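PDB 4QYR: AT-less polyketide synthase from Streptomyces platensis subsp. rosaceus, which probably extends a growing polyketide by decarboxylative condensation, serving as the KS3 ketosynthase domain of an AT-less type I synthase in the isomigrastatin pathway. Local coordinates for residues Y51-V55 with L204-T208; D59-F63 with L218-R223; G230-Y234 with T308-D314; P297-V303 with Y325-R329. All blocks are in the same frame, centred on the assembly; numbering follows the deposited sequence.

Contact 1: residues Y51-V55 with L204-T208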
loop_
_atom_site.group_PDB
_atom_site.type_symbol
_atom_site.label_atom_id
_atom_site.label_comp_id
_atom_site.label_asym_id
_atom_site.label_seq_id
_atom_site.Cartn_x
_atom_site.Cartn_y
_atom_site.Cartn_z
ATOM N N TYR A 51 -12.354 22.069 -21.039
ATOM C CA TYR A 51 -11.367 22.003 -19.971
ATOM C C TYR A 51 -10.018 22.592 -20.370
ATOM O O TYR A 51 -9.173 22.872 -19.516
ATOM C CB TYR A 51 -11.172 20.565 -19.520
ATOM C CG TYR A 51 -10.477 20.478 -18.189
ATOM C CD1 TYR A 51 -11.181 20.679 -17.010
ATOM C CD2 TYR A 51 -9.118 20.201 -18.104
ATOM C CE1 TYR A 51 -10.561 20.611 -15.785
ATOM C CE2 TYR A 51 -8.482 20.129 -16.875
ATOM C CZ TYR A 51 -9.213 20.335 -15.720
ATOM O OH TYR A 51 -8.602 20.257 -14.492
ATOM N N ALA A 52 -9.837 22.771 -21.674
ATOM C CA ALA A 52 -8.615 23.320 -22.254
ATOM C C ALA A 52 -8.238 24.682 -21.692
ATOM O O ALA A 52 -7.058 24.959 -21.496
ATOM C CB ALA A 52 -8.753 23.408 -23.766
ATOM N N GLU A 53 -9.223 25.545 -21.452
ATOM C CA GLU A 53 -8.887 26.848 -20.895
ATOM C C GLU A 53 -9.274 26.981 -19.438
ATOM O O GLU A 53 -9.093 28.034 -18.846
ATOM C CB GLU A 53 -9.490 27.992 -21.709
ATOM C CG GLU A 53 -9.066 27.916 -23.173
ATOM C CD GLU A 53 -8.871 29.279 -23.821
ATOM O OE1 GLU A 53 -8.938 30.312 -23.108
ATOM O OE2 GLU A 53 -8.580 29.305 -25.038
ATOM N N VAL A 54 -9.777 25.911 -18.843
ATOM C CA VAL A 54 -9.697 25.779 -17.393
ATOM C C VAL A 54 -8.227 25.703 -17.013
ATOM O O VAL A 54 -7.807 26.218 -15.978
ATOM C CB VAL A 54 -10.433 24.529 -16.892
ATOM C CG1 VAL A 54 -10.210 24.349 -15.417
ATOM C CG2 VAL A 54 -11.910 24.648 -17.182
ATOM N N VAL A 55 -7.452 25.055 -17.874
ATOM C CA VAL A 55 -6.020 24.948 -17.674
ATOM C C VAL A 55 -5.342 26.282 -17.930
ATOM O O VAL A 55 -4.539 26.740 -17.125
ATOM C CB VAL A 55 -5.403 23.871 -18.584
ATOM C CG1 VAL A 55 -3.918 23.742 -18.324
ATOM C CG2 VAL A 55 -6.090 22.540 -18.358
ATOM N N LEU A 204 -3.450 14.739 -15.750
ATOM C CA LEU A 204 -4.706 14.821 -16.473
ATOM C C LEU A 204 -5.638 15.876 -15.907
ATOM O O LEU A 204 -6.799 15.959 -16.321
ATOM C CB LEU A 204 -5.398 13.457 -16.474
ATOM C CG LEU A 204 -4.580 12.344 -17.141
ATOM C CD1 LEU A 204 -5.307 11.011 -17.079
ATOM C CD2 LEU A 204 -4.226 12.710 -18.586
ATOM N N SER A 205 -5.140 16.679 -14.967
ATOM C CA SER A 205 -5.938 17.776 -14.408
ATOM C C SER A 205 -5.078 18.902 -13.857
ATOM O O SER A 205 -3.867 18.767 -13.695
ATOM C CB SER A 205 -6.861 17.275 -13.298
ATOM O OG SER A 205 -6.257 17.469 -12.021
ATOM N N VAL A 206 -5.738 20.009 -13.554
ATOM C CA VAL A 206 -5.091 21.216 -13.054
ATOM C C VAL A 206 -4.762 21.165 -11.569
ATOM O O VAL A 206 -3.738 21.697 -11.138
ATOM C CB VAL A 206 -5.982 22.434 -13.280
ATOM C CG1 VAL A 206 -5.221 23.688 -12.986
ATOM C CG2 VAL A 206 -6.466 22.451 -14.699
ATOM N N ASP A 207 -5.652 20.534 -10.805
ATOM C CA ASP A 207 -5.598 20.511 -9.351
ATOM C C ASP A 207 -4.197 20.451 -8.749
ATOM O O ASP A 207 -3.801 21.359 -8.011
ATOM C CB ASP A 207 -6.413 19.327 -8.828
ATOM C CG ASP A 207 -7.895 19.454 -9.146
ATOM O OD1 ASP A 207 -8.671 19.848 -8.234
ATOM O OD2 ASP A 207 -8.277 19.152 -10.305
ATOM N N THR A 208 -3.444 19.397 -9.056
ATOM C CA THR A 208 -2.142 19.243 -8.423
ATOM C C THR A 208 -1.128 20.246 -8.963
ATOM O O THR A 208 -0.233 20.675 -8.245
ATOM C CB THR A 208 -1.601 17.826 -8.590
ATOM O OG1 THR A 208 -2.637 16.889 -8.291
ATOM C CG2 THR A 208 -0.434 17.583 -7.651
#
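The phenol ring of Tyr51 reaches the turn at Ser205 and Val206. Val54 CB, from the same helix, lies over the rim of one ring face, 3.9 Å above its plane; Val206 CG2 comes in obliquely, 3.6 Å from Tyr51 CZ, and Phe46 meets the ring edge-to-face. Leu131 and Ala134 of helix 127-135 also pack against it. With CG anti to the backbone N (chi1 -164°), the ring leaves helix 51-56 in the direction of the other segment and delivers its hydroxyl to the backbone of Val206. There Val206 N donates to Tyr51 OH at 3.0 Å, with a fairly straight N-H...O angle of 162°. Val206 CG2 is also 3.7 Å from Val55 CG2, so one methyl touches both the ring and an aliphatic branch. Flanking Val206 in sequence, Ser205 OG donates to Asp207 OD2 on its anti side, 3.1 Å away, while Asp207 OD1 accepts from Asn133 of the second subunit. The phenol therefore acts as acceptor for an amide at the entrance to helix 207-214; Val206 CG2 packs beside that bond, with Ser205 and the Asp207 carboxylate also nearby, close to the second subunit.

Contact 2: residues D59-F63 with L218-R223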
loop_
_atom_site.group_PDB
_atom_site.type_symbol
_atom_site.label_atom_id
_atom_site.label_comp_id
_atom_site.label_asym_id
_atom_site.label_seq_id
_atom_site.Cartn_x
_atom_site.Cartn_y
_atom_site.Cartn_z
ATOM N N ASP A 59 -2.497 29.022 -12.647
ATOM C CA ASP A 59 -1.334 29.864 -12.366
ATOM C C ASP A 59 0.025 29.270 -12.752
ATOM O O ASP A 59 0.867 29.972 -13.316
ATOM C CB ASP A 59 -1.312 30.232 -10.881
ATOM C CG ASP A 59 -0.652 31.585 -10.621
ATOM O OD1 ASP A 59 0.253 31.968 -11.398
ATOM O OD2 ASP A 59 -1.042 32.268 -9.644
ATOM N N PHE A 60 0.235 27.994 -12.446
ATOM C CA PHE A 60 1.536 27.318 -12.593
ATOM C C PHE A 60 2.302 27.512 -13.919
ATOM O O PHE A 60 1.685 27.746 -14.949
ATOM C CB PHE A 60 1.324 25.813 -12.378
ATOM C CG PHE A 60 0.491 25.157 -13.441
ATOM C CD1 PHE A 60 1.064 24.281 -14.343
ATOM C CD2 PHE A 60 -0.862 25.432 -13.552
ATOM C CE1 PHE A 60 0.299 23.673 -15.321
ATOM C CE2 PHE A 60 -1.631 24.832 -14.530
ATOM C CZ PHE A 60 -1.052 23.955 -15.414
ATOM N N PRO A 61 3.651 27.401 -13.890
ATOM C CA PRO A 61 4.502 27.357 -15.086
ATOM C C PRO A 61 4.206 26.169 -15.989
ATOM O O PRO A 61 4.288 25.011 -15.577
ATOM C CB PRO A 61 5.917 27.250 -14.511
ATOM C CG PRO A 61 5.736 26.709 -13.172
ATOM C CD PRO A 61 4.472 27.344 -12.675
ATOM N N LYS A 62 3.906 26.483 -17.240
ATOM C CA LYS A 62 3.269 25.562 -18.161
ATOM C C LYS A 62 4.174 24.519 -18.796
ATOM O O LYS A 62 4.283 24.471 -20.012
ATOM C CB LYS A 62 2.606 26.374 -19.268
ATOM C CG LYS A 62 1.107 26.379 -19.207
ATOM C CD LYS A 62 0.610 26.775 -17.837
ATOM C CE LYS A 62 -0.902 26.882 -17.833
ATOM N NZ LYS A 62 -1.372 27.845 -16.806
ATOM N N PHE A 63 4.801 23.666 -17.998
ATOM C CA PHE A 63 5.677 22.650 -18.576
ATOM C C PHE A 63 5.393 21.276 -18.032
ATOM O O PHE A 63 4.938 21.140 -16.907
ATOM C CB PHE A 63 7.146 22.970 -18.313
ATOM C CG PHE A 63 7.572 24.329 -18.784
ATOM C CD1 PHE A 63 8.034 24.511 -20.078
ATOM C CD2 PHE A 63 7.537 25.420 -17.919
ATOM C CE1 PHE A 63 8.440 25.757 -20.513
ATOM C CE2 PHE A 63 7.946 26.659 -18.339
ATOM C CZ PHE A 63 8.398 26.829 -19.650
ATOM N N LEU A 218 7.344 24.293 -8.081
ATOM C CA LEU A 218 7.533 24.215 -9.514
ATOM C C LEU A 218 8.501 25.280 -9.975
ATOM O O LEU A 218 8.358 26.432 -9.593
ATOM C CB LEU A 218 6.200 24.360 -10.237
ATOM C CG LEU A 218 5.212 23.251 -9.881
ATOM C CD1 LEU A 218 4.014 23.299 -10.791
ATOM C CD2 LEU A 218 5.896 21.915 -9.963
ATOM N N SER A 219 9.486 24.894 -10.792
ATOM C CA SER A 219 10.462 25.860 -11.307
ATOM C C SER A 219 9.854 26.666 -12.447
ATOM O O SER A 219 9.117 26.131 -13.271
ATOM C CB SER A 219 11.757 25.170 -11.765
ATOM O OG SER A 219 11.509 23.962 -12.455
ATOM N N PRO A 220 10.142 27.968 -12.472
ATOM C CA PRO A 220 9.626 28.942 -13.440
ATOM C C PRO A 220 9.944 28.617 -14.888
ATOM O O PRO A 220 9.190 29.072 -15.750
ATOM C CB PRO A 220 10.309 30.250 -13.033
ATOM C CG PRO A 220 10.800 30.030 -11.641
ATOM C CD PRO A 220 11.048 28.575 -11.491
ATOM N N ASP A 221 11.016 27.864 -15.149
ATOM C CA ASP A 221 11.401 27.493 -16.523
ATOM C C ASP A 221 11.176 26.009 -16.812
ATOM O O ASP A 221 11.701 25.460 -17.782
ATOM C CB ASP A 221 12.866 27.842 -16.795
ATOM C CG ASP A 221 13.822 27.166 -15.828
ATOM O OD1 ASP A 221 13.400 26.269 -15.069
ATOM O OD2 ASP A 221 15.015 27.523 -15.838
ATOM N N GLY A 222 10.424 25.375 -15.927
ATOM C CA GLY A 222 10.042 23.992 -16.071
ATOM C C GLY A 222 11.153 22.995 -16.299
ATOM O O GLY A 222 10.999 22.081 -17.102
ATOM N N ARG A 223 12.267 23.139 -15.601
ATOM C CA ARG A 223 13.317 22.138 -15.724
ATOM C C ARG A 223 13.779 21.654 -14.358
ATOM O O ARG A 223 13.818 22.426 -13.397
ATOM C CB ARG A 223 14.496 22.695 -16.526
ATOM C CG ARG A 223 14.552 22.199 -17.981
ATOM C CD ARG A 223 13.416 22.742 -18.813
ATOM N NE ARG A 223 13.461 22.262 -20.186
ATOM C CZ ARG A 223 12.688 22.712 -21.175
ATOM N NH1 ARG A 223 12.814 22.205 -22.398
ATOM N NH2 ARG A 223 11.782 23.653 -20.956
#
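Phe63 lies against the turn formed by Ser219 to Gly222. Its CG is anti to the carbonyl carbon (chi1 -55°), which swings the ring over that turn: Asp221 O stands above the centre of one face, 3.9 Å from the plane, and Phe63 CD2 rests 3.4 Å from Gly222 CA. Having no side chain, Gly222 lets the ring settle directly on the main chain. Arg223 folds back at chi2 (68°), carrying its guanidinium to the same ring, where NH2 is 3.9 Å from Phe63 CD1. The two planes are 65° apart and the approach is oblique; the guanidinium is also held by a salt bridge from NH1 to Asp36. Pro61 adds the second patch, with CG 3.8 Å from Leu218 CB and 3.4 Å from Ser219 O. Phe60 turns its ring the other way, onto Phe209, and touches Leu218 only through the root of its side chain, CB to CD1 at 4.0 Å. Within 218-223, Ser219 OG donates to Arg223 O at 2.9 Å, from above the carbonyl plane, and ties the start of the turn to the residue that follows it. No hydrogen bond links the segments, which meet through carbon surfaces and carbonyls. Two loop motifs thus pack against each other in the N-terminal part of the ketosynthase: the type I beta turn 219-222 and the chain around an inverse gamma turn centred on Lys62.

Contact 3: residues G230-Y234 with T308-D314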
loop_
_atom_site.group_PDB
_atom_site.type_symbol
_atom_site.label_atom_id
_atom_site.label_comp_id
_atom_site.label_asym_id
_atom_site.label_seq_id
_atom_site.Cartn_x
_atom_site.Cartn_y
_atom_site.Cartn_z
ATOM N N GLY A 230 21.524 27.003 -9.806
ATOM C CA GLY A 230 20.309 27.767 -9.992
ATOM C C GLY A 230 19.080 26.891 -9.912
ATOM O O GLY A 230 18.041 27.210 -10.482
ATOM N N ALA A 231 19.201 25.772 -9.213
ATOM C CA ALA A 231 18.061 24.891 -8.996
ATOM C C ALA A 231 16.988 25.648 -8.209
ATOM O O ALA A 231 17.280 26.269 -7.188
ATOM C CB ALA A 231 18.496 23.618 -8.260
ATOM N N ASP A 232 15.752 25.603 -8.693
ATOM C CA ASP A 232 14.709 26.480 -8.174
ATOM C C ASP A 232 13.332 25.846 -8.282
ATOM O O ASP A 232 12.321 26.545 -8.320
ATOM C CB ASP A 232 14.722 27.819 -8.922
ATOM C CG ASP A 232 14.424 27.671 -10.417
ATOM O OD1 ASP A 232 14.500 26.540 -10.955
ATOM O OD2 ASP A 232 14.146 28.705 -11.067
ATOM N N GLY A 233 13.293 24.522 -8.346
ATOM C CA GLY A 233 12.029 23.819 -8.373
ATOM C C GLY A 233 12.128 22.650 -9.310
ATOM O O GLY A 233 13.198 22.377 -9.847
ATOM N N TYR A 234 11.024 21.945 -9.507
ATOM C CA TYR A 234 11.017 20.870 -10.476
ATOM C C TYR A 234 9.870 21.012 -11.464
ATOM O O TYR A 234 9.121 21.993 -11.452
ATOM C CB TYR A 234 10.963 19.512 -9.783
ATOM C CG TYR A 234 9.749 19.213 -8.933
ATOM C CD1 TYR A 234 8.544 18.846 -9.516
ATOM C CD2 TYR A 234 9.827 19.219 -7.543
ATOM C CE1 TYR A 234 7.435 18.539 -8.750
ATOM C CE2 TYR A 234 8.716 18.910 -6.761
ATOM C CZ TYR A 234 7.521 18.568 -7.375
ATOM O OH TYR A 234 6.410 18.252 -6.630
ATOM N N THR A 308 15.385 16.128 -7.258
ATOM C CA THR A 308 14.249 16.898 -7.748
ATOM C C THR A 308 14.714 18.182 -8.413
ATOM O O THR A 308 14.060 18.700 -9.310
ATOM C CB THR A 308 13.297 17.267 -6.612
ATOM O OG1 THR A 308 14.060 17.776 -5.499
ATOM C CG2 THR A 308 12.514 16.026 -6.170
ATOM N N GLY A 309 15.846 18.708 -7.964
ATOM C CA GLY A 309 16.327 19.981 -8.473
ATOM C C GLY A 309 15.740 21.135 -7.685
ATOM O O GLY A 309 15.675 22.265 -8.157
ATOM N N THR A 310 15.277 20.833 -6.482
ATOM C CA THR A 310 14.892 21.862 -5.543
ATOM C C THR A 310 16.189 22.392 -4.954
ATOM O O THR A 310 17.173 21.659 -4.832
ATOM C CB THR A 310 13.965 21.327 -4.435
ATOM O OG1 THR A 310 14.482 20.089 -3.934
ATOM C CG2 THR A 310 12.554 21.087 -4.977
ATOM N N GLY A 311 16.204 23.671 -4.606
ATOM C CA GLY A 311 17.414 24.293 -4.105
ATOM C C GLY A 311 17.893 23.704 -2.792
ATOM O O GLY A 311 19.092 23.680 -2.504
ATOM N N LEU A 312 16.952 23.226 -1.991
ATOM C CA LEU A 312 17.288 22.674 -0.694
ATOM C C LEU A 312 17.548 21.169 -0.745
ATOM O O LEU A 312 18.514 20.666 -0.163
ATOM C CB LEU A 312 16.166 22.953 0.292
ATOM C CG LEU A 312 16.392 22.199 1.594
ATOM C CD1 LEU A 312 17.515 22.874 2.346
ATOM C CD2 LEU A 312 15.123 22.137 2.394
ATOM N N GLY A 313 16.669 20.459 -1.440
ATOM C CA GLY A 313 16.697 19.013 -1.455
ATOM C C GLY A 313 17.976 18.418 -1.982
ATOM O O GLY A 313 18.420 17.392 -1.498
ATOM N N ASP A 314 18.584 19.053 -2.972
ATOM C CA ASP A 314 19.697 18.407 -3.669
ATOM C C ASP A 314 20.949 18.267 -2.792
ATOM O O ASP A 314 21.490 17.162 -2.683
ATOM C CB ASP A 314 20.023 19.150 -4.975
ATOM C CG ASP A 314 18.988 18.904 -6.076
ATOM O OD1 ASP A 314 17.915 18.298 -5.798
ATOM O OD2 ASP A 314 19.258 19.330 -7.223
#
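Two loop segments meet at Gly233 and Gly309, with the CA atoms of Gly233 and Thr310 4.5 Å apart. Gly233 N donates to Gly309 O over 3.3 Å at 161°, the donor tilted from the carbonyl plane. Both glycines have positive phi, 142° at Gly233. The second segment then turns into helix 313-331.

Ala231 points its methyl at the same carbonyl, Gly309 O. Tyr234 CG stands between the backbone N and the carbonyl carbon (chi1 62°), which sets the ring beside Thr308 and Thr310, with CB next to Thr308 O: CD2 is 4.1 Å from Thr308 CB, while Thr310 CG2 sits at the ring edge, near its plane, 4.2 Å from CD2. The side chains of Tyr234 and Thr310 run side by side in the same direction. His353 meets the tyrosine ring edge-to-face. Within 308-314, the two threonine hydroxyls bond to each other, Thr308 OG1 to Thr310 OG1 at 2.8 Å, and Thr310 OG1 also takes a weak capping bond from Gly313 N. Asp314 reaches back from the first turn of the helix; its OD1 accepts Gly309 N at 3.0 Å through the syn lone pair, and its OD2 accepts from Phe227 N. One carboxylate thus grips two backbone amides and fixes the loop against its own helix. Thr308-Gly309-Thr310 closes the HGTGT signature of ketosynthases, whose histidine serves in condensation in relatives, and the Asp232-Gly233-Tyr234 loop packs against it through the Gly233-Gly309 bond, consistent with a place near the active site, as in thiolase-fold relatives.

Contact 4: residues P297-V303 with Y325-R329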
loop_
_atom_site.group_PDB
_atom_site.type_symbol
_atom_site.label_atom_id
_atom_site.label_comp_id
_atom_site.label_asym_id
_atom_site.label_seq_id
_atom_site.Cartn_x
_atom_site.Cartn_y
_atom_site.Cartn_z
ATOM N N PRO A 297 30.767 -0.186 0.440
ATOM C CA PRO A 297 30.520 1.065 -0.300
ATOM C C PRO A 297 31.598 1.425 -1.345
ATOM O O PRO A 297 31.311 2.191 -2.275
ATOM C CB PRO A 297 30.460 2.122 0.810
ATOM C CG PRO A 297 31.183 1.516 1.963
ATOM C CD PRO A 297 30.941 0.039 1.885
ATOM N N ASP A 298 32.802 0.871 -1.210
ATOM C CA ASP A 298 33.835 1.040 -2.223
ATOM C C ASP A 298 33.417 0.346 -3.498
ATOM O O ASP A 298 34.039 0.510 -4.544
ATOM C CB ASP A 298 35.166 0.466 -1.758
ATOM C CG ASP A 298 35.782 1.258 -0.628
ATOM O OD1 ASP A 298 35.350 2.410 -0.396
ATOM O OD2 ASP A 298 36.708 0.726 0.026
ATOM N N SER A 299 32.371 -0.459 -3.379
ATOM C CA SER A 299 31.848 -1.295 -4.445
ATOM C C SER A 299 30.804 -0.597 -5.310
ATOM O O SER A 299 30.494 -1.056 -6.407
ATOM C CB SER A 299 31.280 -2.573 -3.808
ATOM O OG SER A 299 30.254 -3.160 -4.574
ATOM N N ILE A 300 30.267 0.519 -4.826
ATOM C CA ILE A 300 29.247 1.229 -5.588
ATOM C C ILE A 300 29.891 2.197 -6.570
ATOM O O ILE A 300 30.788 2.956 -6.200
ATOM C CB ILE A 300 28.279 1.990 -4.681
ATOM C CG1 ILE A 300 27.776 1.087 -3.554
ATOM C CG2 ILE A 300 27.125 2.543 -5.487
ATOM C CD1 ILE A 300 27.090 -0.174 -3.980
ATOM N N GLY A 301 29.447 2.149 -7.824
ATOM C CA GLY A 301 30.021 2.968 -8.878
ATOM C C GLY A 301 29.202 4.198 -9.243
ATOM O O GLY A 301 29.754 5.218 -9.673
ATOM N N TYR A 302 27.884 4.103 -9.079
ATOM C CA TYR A 302 26.969 5.174 -9.461
ATOM C C TYR A 302 25.818 5.267 -8.481
ATOM O O TYR A 302 25.386 4.262 -7.925
ATOM C CB TYR A 302 26.430 4.945 -10.873
ATOM C CG TYR A 302 25.404 5.961 -11.346
ATOM C CD1 TYR A 302 25.804 7.176 -11.892
ATOM C CD2 TYR A 302 24.043 5.695 -11.284
ATOM C CE1 TYR A 302 24.880 8.112 -12.349
ATOM C CE2 TYR A 302 23.102 6.628 -11.734
ATOM C CZ TYR A 302 23.540 7.836 -12.265
ATOM O OH TYR A 302 22.645 8.778 -12.712
ATOM N N VAL A 303 25.328 6.478 -8.249
ATOM C CA VAL A 303 24.080 6.631 -7.520
ATOM C C VAL A 303 23.119 7.492 -8.319
ATOM O O VAL A 303 23.434 8.626 -8.673
ATOM C CB VAL A 303 24.279 7.256 -6.131
ATOM C CG1 VAL A 303 22.912 7.617 -5.532
ATOM C CG2 VAL A 303 25.042 6.309 -5.221
ATOM N N TYR A 325 27.904 6.773 3.353
ATOM C CA TYR A 325 28.992 5.938 2.863
ATOM C C TYR A 325 30.162 6.077 3.802
ATOM O O TYR A 325 30.929 5.134 3.991
ATOM C CB TYR A 325 29.404 6.307 1.437
ATOM C CG TYR A 325 28.515 5.709 0.365
ATOM C CD1 TYR A 325 27.356 5.028 0.700
ATOM C CD2 TYR A 325 28.839 5.817 -0.977
ATOM C CE1 TYR A 325 26.530 4.480 -0.271
ATOM C CE2 TYR A 325 28.031 5.267 -1.959
ATOM C CZ TYR A 325 26.869 4.598 -1.598
ATOM O OH TYR A 325 26.047 4.052 -2.569
ATOM N N ARG A 326 30.283 7.260 4.399
ATOM C CA ARG A 326 31.383 7.555 5.305
ATOM C C ARG A 326 31.214 6.706 6.552
ATOM O O ARG A 326 32.154 6.078 7.025
ATOM C CB ARG A 326 31.423 9.050 5.639
ATOM C CG ARG A 326 32.654 9.492 6.405
ATOM C CD ARG A 326 32.807 11.012 6.423
ATOM N NE ARG A 326 31.668 11.674 7.054
ATOM C CZ ARG A 326 30.991 12.686 6.512
ATOM N NH1 ARG A 326 31.340 13.159 5.322
ATOM N NH2 ARG A 326 29.960 13.224 7.156
ATOM N N ALA A 327 29.990 6.664 7.060
ATOM C CA ALA A 327 29.661 5.837 8.210
ATOM C C ALA A 327 29.912 4.372 7.911
ATOM O O ALA A 327 30.344 3.610 8.780
ATOM C CB ALA A 327 28.219 6.045 8.613
ATOM N N LEU A 328 29.626 3.985 6.675
ATOM C CA LEU A 328 29.759 2.600 6.271
ATOM C C LEU A 328 31.208 2.187 6.251
ATOM O O LEU A 328 31.570 1.215 6.903
ATOM C CB LEU A 328 29.122 2.375 4.914
ATOM C CG LEU A 328 27.602 2.244 4.978
ATOM C CD1 LEU A 328 27.051 1.916 3.614
ATOM C CD2 LEU A 328 27.210 1.172 5.978
ATOM N N ARG A 329 32.030 2.930 5.514
ATOM C CA ARG A 329 33.468 2.665 5.442
ATOM C C ARG A 329 34.083 2.471 6.813
ATOM O O ARG A 329 34.821 1.514 7.044
ATOM C CB ARG A 329 34.197 3.801 4.729
ATOM C CG ARG A 329 33.893 3.897 3.260
ATOM C CD ARG A 329 34.770 4.919 2.575
ATOM N NE ARG A 329 34.160 6.247 2.554
ATOM C CZ ARG A 329 33.428 6.719 1.544
ATOM N NH1 ARG A 329 32.916 7.947 1.620
ATOM N NH2 ARG A 329 33.202 5.967 0.461
#
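A short 3-10 turn, 297-299, running on towards strand 302-304, faces helix 313-331, with the CA atoms of Pro297 and Tyr325 6.0 Å apart; Ile300 N bonds back to Pro297 O, closing the turn. Pro297 presents its ring to three helical side chains. Its CB lies over one face of Tyr325, 4.1 Å above the plane and offset toward the rim, while its CG is 3.7 Å from Leu328 CB and 3.8 Å from Arg329 CG. Tyr325 has CG anti to the carbonyl carbon (chi1 -81°), and this carries the long axis of the ring from the helix toward the strand. The hydroxyl end arrives among aliphatic branches: Tyr325 OH is 3.5 Å from Ile300 CG2 and 3.6 Å from Val303 CG2. Ile300 crosses the tyrosine at about a right angle, whereas Val303 meets it from the opposite direction. Ile288 of helix 281-291 also packs on Tyr325, and Met292 touches both Ile300 and Leu328. Arg329 bends at chi3 (-91°), which puts one face of its guanidinium against the carbonyl of Tyr325, O lying 3.7 Å from the plane toward the rim. Asp298 OD1 approaches the guanidinium at its edge, the two flat groups nearly coplanar (15° apart), but Asp298 OD1 and Arg329 NH2 remain 4.2 Å apart. That is beyond a salt bridge, so the charge pair should add only a modest, longer-range attraction. Cohesion between the helix and the chain leading into the strand of this beta-alpha-beta unit therefore comes mainly from the proline, the tyrosine and the aliphatic branches around them.

In the fold
Contacts 1, 2 and 3 form a chain of neighbours. The centres of contacts 1 and 2 are about 14 Å apart, and they touch where Phe60 meets Val55 and Val206; those of contacts 2 and 3 are about 13 Å apart, joined by a probable hydrogen bond from Ser219 N to Tyr234 O. The loop between helix 207-214 and strand 239-247 supplies both 218-223 and 230-234. Contact 4, about 24 Å from contact 3 between centres, is reached along helix 313-331, whose start belongs to contact 3. The centres of contacts 1 and 4 are about 44 Å apart. Contact 1 borders the second subunit, whereas contact 3 includes part of the HGTGT signature and so probably lies near the condensation site.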